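PDB 4HXF: peptidase S9 prolyl oligopeptidase catalytic domain-containing protein from Pyrococcus horikoshii, which probably acts as a serine peptidase of the acylaminoacyl peptidase type, assembling into a self-compartmentalizing hexamer. Local coordinates for residues I4-Y16 against Y395-G407. Sequence-based numbering, arbitrary orientation.
Sequences IEWDEKTFTKFAY and YFKYEMQLMASKG
Tyr398 and Trp6 carry the join between the N-terminal segment 4-16, which leads into the first propeller strand 16-23, and helix 398-405 of the alpha/beta-hydrolase domain. With Phe11 they form an aromatic cluster. Trp6 can be followed outward from its backbone. Trp6 CB sits 3.3 Å from Ser405 OG and also touches Leu402 CD1; CG and CD1 then run past Ser405 CB. With CG anti to the carbonyl carbon (chi1 -72°), the indole lies against the helix, and Gln401 CB stands over one face of its six-membered ring, 3.6 Å from Trp6 CH2. That ring turns its edge toward the face of Tyr398 in an offset edge-to-face pair, planes at 61°, with Trp6 CZ3 3.8 Å from Tyr398 CE1, while Trp6 CH2 also meets Phe396 CZ. Trp6 NE1 donates a hydrogen bond to Lys347 O, outside the two segments.

Tyr398 runs the other way past the indole. Phe11 CB lies over its ring face, 3.9 Å from the centroid, and the Phe11 ring meets that face edge-on. Replacing Tyr398 with a phenylalanine would probably keep much of this packing but leave Asp7 O without its hydroxyl donor and Phe11 N without its weak acceptor, weakening the hold on the Asp7-Thr10 turn. Tyr398 OH donates to Asp7 O over a short 2.6 Å, close to the line of the C=O bond (162°), and it also accepts a weak bond from Phe11 N at 3.0 Å.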
loop_
_atom_site.group_PDB
_atom_site.type_symbol
_atom_site.label_atom_id
_atom_site.label_comp_id
_atom_site.label_asym_id
_atom_site.label_seq_id
_atom_site.Cartn_x
_atom_site.Cartn_y
_atom_site.Cartn_z
ATOM N N ILE A 4 -11.445 15.424 36.170
ATOM C CA ILE A 4 -10.478 16.425 35.589
ATOM C C ILE A 4 -9.502 17.003 36.644
ATOM O O ILE A 4 -9.960 17.520 37.639
ATOM C CB ILE A 4 -11.210 17.615 34.974
ATOM C CG1 ILE A 4 -12.560 17.186 34.311
ATOM C CG2 ILE A 4 -10.221 18.297 34.027
ATOM N N GLU A 5 -8.168 16.909 36.412
ATOM C CA GLU A 5 -7.095 17.371 37.355
ATOM C C GLU A 5 -6.163 18.330 36.551
ATOM O O GLU A 5 -6.155 18.190 35.265
ATOM C CB GLU A 5 -6.309 16.155 37.904
ATOM N N TRP A 6 -5.404 19.282 37.188
ATOM C CA TRP A 6 -4.413 20.081 36.418
ATOM C C TRP A 6 -3.105 19.356 36.226
ATOM O O TRP A 6 -2.422 18.987 37.181
ATOM C CB TRP A 6 -4.055 21.415 37.051
ATOM C CG TRP A 6 -5.118 22.476 37.003
ATOM C CD1 TRP A 6 -6.026 22.761 38.036
ATOM C CD2 TRP A 6 -5.511 23.335 35.890
ATOM N NE1 TRP A 6 -6.843 23.809 37.663
ATOM C CE2 TRP A 6 -6.575 24.182 36.382
ATOM C CE3 TRP A 6 -4.975 23.615 34.601
ATOM C CZ2 TRP A 6 -7.214 25.162 35.556
ATOM C CZ3 TRP A 6 -5.587 24.578 33.802
ATOM C CH2 TRP A 6 -6.668 25.348 34.248
ATOM N N ASP A 7 -2.681 19.254 34.995
ATOM C CA ASP A 7 -1.393 18.649 34.681
ATOM C C ASP A 7 -1.107 19.057 33.225
ATOM O O ASP A 7 -1.738 20.050 32.676
ATOM C CB ASP A 7 -1.431 17.156 34.957
ATOM C CG ASP A 7 -2.354 16.383 34.039
ATOM O OD1 ASP A 7 -2.888 16.891 33.012
ATOM O OD2 ASP A 7 -2.596 15.223 34.321
ATOM N N GLU A 8 -0.149 18.376 32.610
ATOM C CA GLU A 8 0.330 18.726 31.302
ATOM C C GLU A 8 -0.660 18.379 30.172
ATOM O O GLU A 8 -0.439 18.838 29.094
ATOM C CB GLU A 8 1.659 18.017 31.019
ATOM C CG GLU A 8 1.586 16.514 30.802
ATOM C CD GLU A 8 1.583 15.670 32.081
ATOM O OE1 GLU A 8 1.650 14.393 31.971
ATOM O OE2 GLU A 8 1.479 16.211 33.237
ATOM N N LYS A 9 -1.764 17.699 30.495
ATOM C CA LYS A 9 -2.764 17.273 29.487
ATOM C C LYS A 9 -4.056 18.032 29.621
ATOM O O LYS A 9 -4.910 17.867 28.798
ATOM C CB LYS A 9 -3.071 15.771 29.637
ATOM C CG LYS A 9 -1.864 14.885 29.504
ATOM C CD LYS A 9 -2.281 13.436 29.531
ATOM C CE LYS A 9 -1.025 12.651 29.200
ATOM N NZ LYS A 9 -1.138 11.219 29.665
ATOM N N THR A 10 -4.228 18.798 30.684
ATOM C CA THR A 10 -5.554 19.398 30.905
ATOM C C THR A 10 -6.054 20.292 29.714
ATOM O O THR A 10 -7.276 20.324 29.460
ATOM C CB THR A 10 -5.618 20.235 32.188
ATOM O OG1 THR A 10 -4.944 19.510 33.216
ATOM C CG2 THR A 10 -7.033 20.559 32.589
ATOM N N PHE A 11 -5.110 20.875 28.990
ATOM C CA PHE A 11 -5.445 21.834 27.887
ATOM C C PHE A 11 -6.224 21.065 26.808
ATOM O O PHE A 11 -6.991 21.665 26.063
ATOM C CB PHE A 11 -4.218 22.483 27.313
ATOM C CG PHE A 11 -3.427 21.600 26.470
ATOM C CD1 PHE A 11 -2.474 20.741 27.040
ATOM C CD2 PHE A 11 -3.543 21.651 25.076
ATOM C CE1 PHE A 11 -1.736 19.874 26.261
ATOM C CE2 PHE A 11 -2.773 20.789 24.284
ATOM C CZ PHE A 11 -1.843 19.921 24.862
ATOM N N THR A 12 -6.103 19.759 26.776
ATOM C CA THR A 12 -6.807 18.980 25.775
ATOM C C THR A 12 -8.268 18.810 26.059
ATOM O O THR A 12 -8.969 18.335 25.225
ATOM C CB THR A 12 -6.172 17.607 25.516
ATOM O OG1 THR A 12 -6.371 16.714 26.608
ATOM C CG2 THR A 12 -4.631 17.750 25.120
ATOM N N LYS A 13 -8.693 19.074 27.282
ATOM C CA LYS A 13 -10.070 18.818 27.729
ATOM C C LYS A 13 -10.914 20.051 27.357
ATOM O O LYS A 13 -12.147 19.996 27.496
ATOM C CB LYS A 13 -10.082 18.534 29.222
ATOM C CG LYS A 13 -9.304 17.239 29.507
ATOM C CD LYS A 13 -9.380 16.733 30.949
ATOM N N PHE A 14 -10.325 21.182 26.964
ATOM C CA PHE A 14 -11.127 22.378 26.679
ATOM C C PHE A 14 -11.622 22.445 25.242
ATOM O O PHE A 14 -10.943 22.046 24.291
ATOM C CB PHE A 14 -10.404 23.698 27.015
ATOM C CG PHE A 14 -9.752 23.693 28.374
ATOM C CD1 PHE A 14 -8.568 24.343 28.608
ATOM C CD2 PHE A 14 -10.378 23.109 29.467
ATOM C CE1 PHE A 14 -7.929 24.339 29.885
ATOM C CE2 PHE A 14 -9.722 23.080 30.736
ATOM C CZ PHE A 14 -8.503 23.719 30.935
ATOM N N ALA A 15 -12.751 23.115 25.066
ATOM C CA ALA A 15 -13.255 23.450 23.714
ATOM C C ALA A 15 -12.763 24.781 23.374
ATOM O O ALA A 15 -12.940 25.694 24.192
ATOM C CB ALA A 15 -14.832 23.419 23.695
ATOM N N TYR A 16 -12.193 24.957 22.143
ATOM C CA TYR A 16 -11.602 26.209 21.768
ATOM C C TYR A 16 -12.462 26.788 20.604
ATOM O O TYR A 16 -12.631 26.169 19.563
ATOM C CB TYR A 16 -10.211 26.086 21.351
ATOM C CG TYR A 16 -9.324 25.583 22.421
ATOM C CD1 TYR A 16 -8.994 24.243 22.543
ATOM C CD2 TYR A 16 -8.805 26.469 23.381
ATOM C CE1 TYR A 16 -8.203 23.839 23.600
ATOM C CE2 TYR A 16 -8.033 25.985 24.433
ATOM C CZ TYR A 16 -7.739 24.697 24.533
ATOM O OH TYR A 16 -6.924 24.268 25.598
ATOM N N TYR A 395 -6.843 37.539 29.907
ATOM C CA TYR A 395 -7.033 36.393 29.042
ATOM C C TYR A 395 -6.581 35.109 29.785
ATOM O O TYR A 395 -5.982 35.196 30.858
ATOM C CB TYR A 395 -6.300 36.599 27.735
ATOM C CG TYR A 395 -4.782 36.485 27.711
ATOM C CD1 TYR A 395 -3.970 37.644 27.777
ATOM C CD2 TYR A 395 -4.136 35.292 27.553
ATOM C CE1 TYR A 395 -2.612 37.558 27.682
ATOM C CE2 TYR A 395 -2.777 35.210 27.601
ATOM C CZ TYR A 395 -2.026 36.349 27.619
ATOM O OH TYR A 395 -0.655 36.220 27.552
ATOM N N PHE A 396 -6.901 33.939 29.192
ATOM C CA PHE A 396 -6.755 32.704 29.854
ATOM C C PHE A 396 -5.344 32.223 29.614
ATOM O O PHE A 396 -4.988 31.940 28.457
ATOM C CB PHE A 396 -7.787 31.701 29.330
ATOM C CG PHE A 396 -7.670 30.339 30.014
ATOM C CD1 PHE A 396 -8.247 30.137 31.241
ATOM C CD2 PHE A 396 -7.009 29.293 29.373
ATOM C CE1 PHE A 396 -8.167 28.870 31.899
ATOM C CE2 PHE A 396 -6.856 28.091 30.023
ATOM C CZ PHE A 396 -7.463 27.886 31.244
ATOM N N LYS A 397 -4.535 32.167 30.673
ATOM C CA LYS A 397 -3.100 31.755 30.473
ATOM C C LYS A 397 -2.835 30.436 31.189
ATOM O O LYS A 397 -2.811 30.335 32.438
ATOM C CB LYS A 397 -2.096 32.790 30.934
ATOM C CG LYS A 397 -0.608 32.304 30.814
ATOM C CD LYS A 397 0.031 32.355 29.467
ATOM C CE LYS A 397 1.585 32.076 29.543
ATOM N NZ LYS A 397 2.143 31.623 28.218
ATOM N N TYR A 398 -2.798 29.363 30.406
ATOM C CA TYR A 398 -2.762 27.999 30.942
ATOM C C TYR A 398 -1.681 27.758 31.979
ATOM O O TYR A 398 -2.031 27.219 33.087
ATOM C CB TYR A 398 -2.513 27.040 29.815
ATOM C CG TYR A 398 -2.631 25.570 30.166
ATOM C CD1 TYR A 398 -3.809 24.970 30.277
ATOM C CD2 TYR A 398 -1.469 24.820 30.368
ATOM C CE1 TYR A 398 -3.934 23.621 30.568
ATOM C CE2 TYR A 398 -1.571 23.509 30.665
ATOM C CZ TYR A 398 -2.793 22.898 30.727
ATOM O OH TYR A 398 -2.895 21.542 30.959
ATOM N N GLU A 399 -0.461 28.257 31.684
ATOM C CA GLU A 399 0.614 27.958 32.580
ATOM C C GLU A 399 0.376 28.599 33.937
ATOM O O GLU A 399 0.825 28.090 34.970
ATOM C CB GLU A 399 1.953 28.413 32.098
ATOM C CG GLU A 399 2.476 27.737 30.882
ATOM C CD GLU A 399 1.993 28.357 29.591
ATOM O OE1 GLU A 399 0.917 29.000 29.553
ATOM O OE2 GLU A 399 2.709 28.119 28.575
ATOM N N MET A 400 -0.333 29.768 33.973
ATOM C CA MET A 400 -0.509 30.425 35.233
ATOM C C MET A 400 -1.459 29.665 36.090
ATOM O O MET A 400 -1.279 29.491 37.261
ATOM C CB MET A 400 -1.011 31.865 35.025
ATOM C CG MET A 400 0.061 32.673 34.304
ATOM S SD MET A 400 -0.604 34.393 34.155
ATOM C CE MET A 400 0.861 35.198 33.488
ATOM N N GLN A 401 -2.587 29.195 35.523
ATOM C CA GLN A 401 -3.514 28.373 36.255
ATOM C C GLN A 401 -2.940 27.075 36.715
ATOM O O GLN A 401 -3.086 26.683 37.890
ATOM C CB GLN A 401 -4.814 28.097 35.517
ATOM C CG GLN A 401 -5.575 29.334 35.086
ATOM C CD GLN A 401 -6.135 30.063 36.280
ATOM O OE1 GLN A 401 -6.722 29.430 37.152
ATOM N NE2 GLN A 401 -5.938 31.377 36.329
ATOM N N LEU A 402 -2.183 26.435 35.821
ATOM C CA LEU A 402 -1.528 25.183 36.122
ATOM C C LEU A 402 -0.518 25.335 37.271
ATOM O O LEU A 402 -0.600 24.567 38.249
ATOM C CB LEU A 402 -0.722 24.734 34.903
ATOM C CG LEU A 402 0.137 23.462 35.034
ATOM C CD1 LEU A 402 -0.564 22.181 35.468
ATOM C CD2 LEU A 402 0.991 23.310 33.730
ATOM N N MET A 403 0.346 26.347 37.213
ATOM C CA MET A 403 1.317 26.515 38.292
ATOM C C MET A 403 0.749 26.951 39.623
ATOM O O MET A 403 1.176 26.568 40.708
ATOM C CB MET A 403 2.545 27.272 37.838
ATOM C CG MET A 403 3.236 26.735 36.623
ATOM S SD MET A 403 3.766 25.032 36.745
ATOM C CE MET A 403 5.213 25.157 37.840
ATOM N N ALA A 404 -0.333 27.772 39.536
ATOM C CA ALA A 404 -1.034 28.108 40.747
ATOM C C ALA A 404 -1.567 26.870 41.464
ATOM O O ALA A 404 -1.495 26.744 42.695
ATOM C CB ALA A 404 -2.215 29.075 40.462
ATOM N N SER A 405 -2.112 25.959 40.653
ATOM C CA SER A 405 -2.658 24.717 41.160
ATOM C C SER A 405 -1.562 23.830 41.827
ATOM O O SER A 405 -1.901 23.008 42.651
ATOM C CB SER A 405 -3.397 23.926 40.112
ATOM O OG SER A 405 -2.509 23.199 39.302
ATOM N N LYS A 406 -0.324 23.996 41.419
ATOM C CA LYS A 406 0.806 23.269 41.974
ATOM C C LYS A 406 1.515 24.006 43.124
ATOM O O LYS A 406 2.593 23.584 43.547
ATOM C CB LYS A 406 1.812 22.924 40.877
ATOM C CG LYS A 406 1.159 22.065 39.829
ATOM C CD LYS A 406 2.055 21.898 38.718
ATOM C CE LYS A 406 3.223 20.939 39.088
ATOM N NZ LYS A 406 2.730 19.557 39.461
ATOM N N GLY A 407 0.923 25.070 43.649
ATOM C CA GLY A 407 1.370 25.627 44.924
ATOM C C GLY A 407 2.298 26.835 44.724
ATOM O O GLY A 407 3.004 27.229 45.668
HETATM O O HOH W 1 -2.213 20.535 40.047
#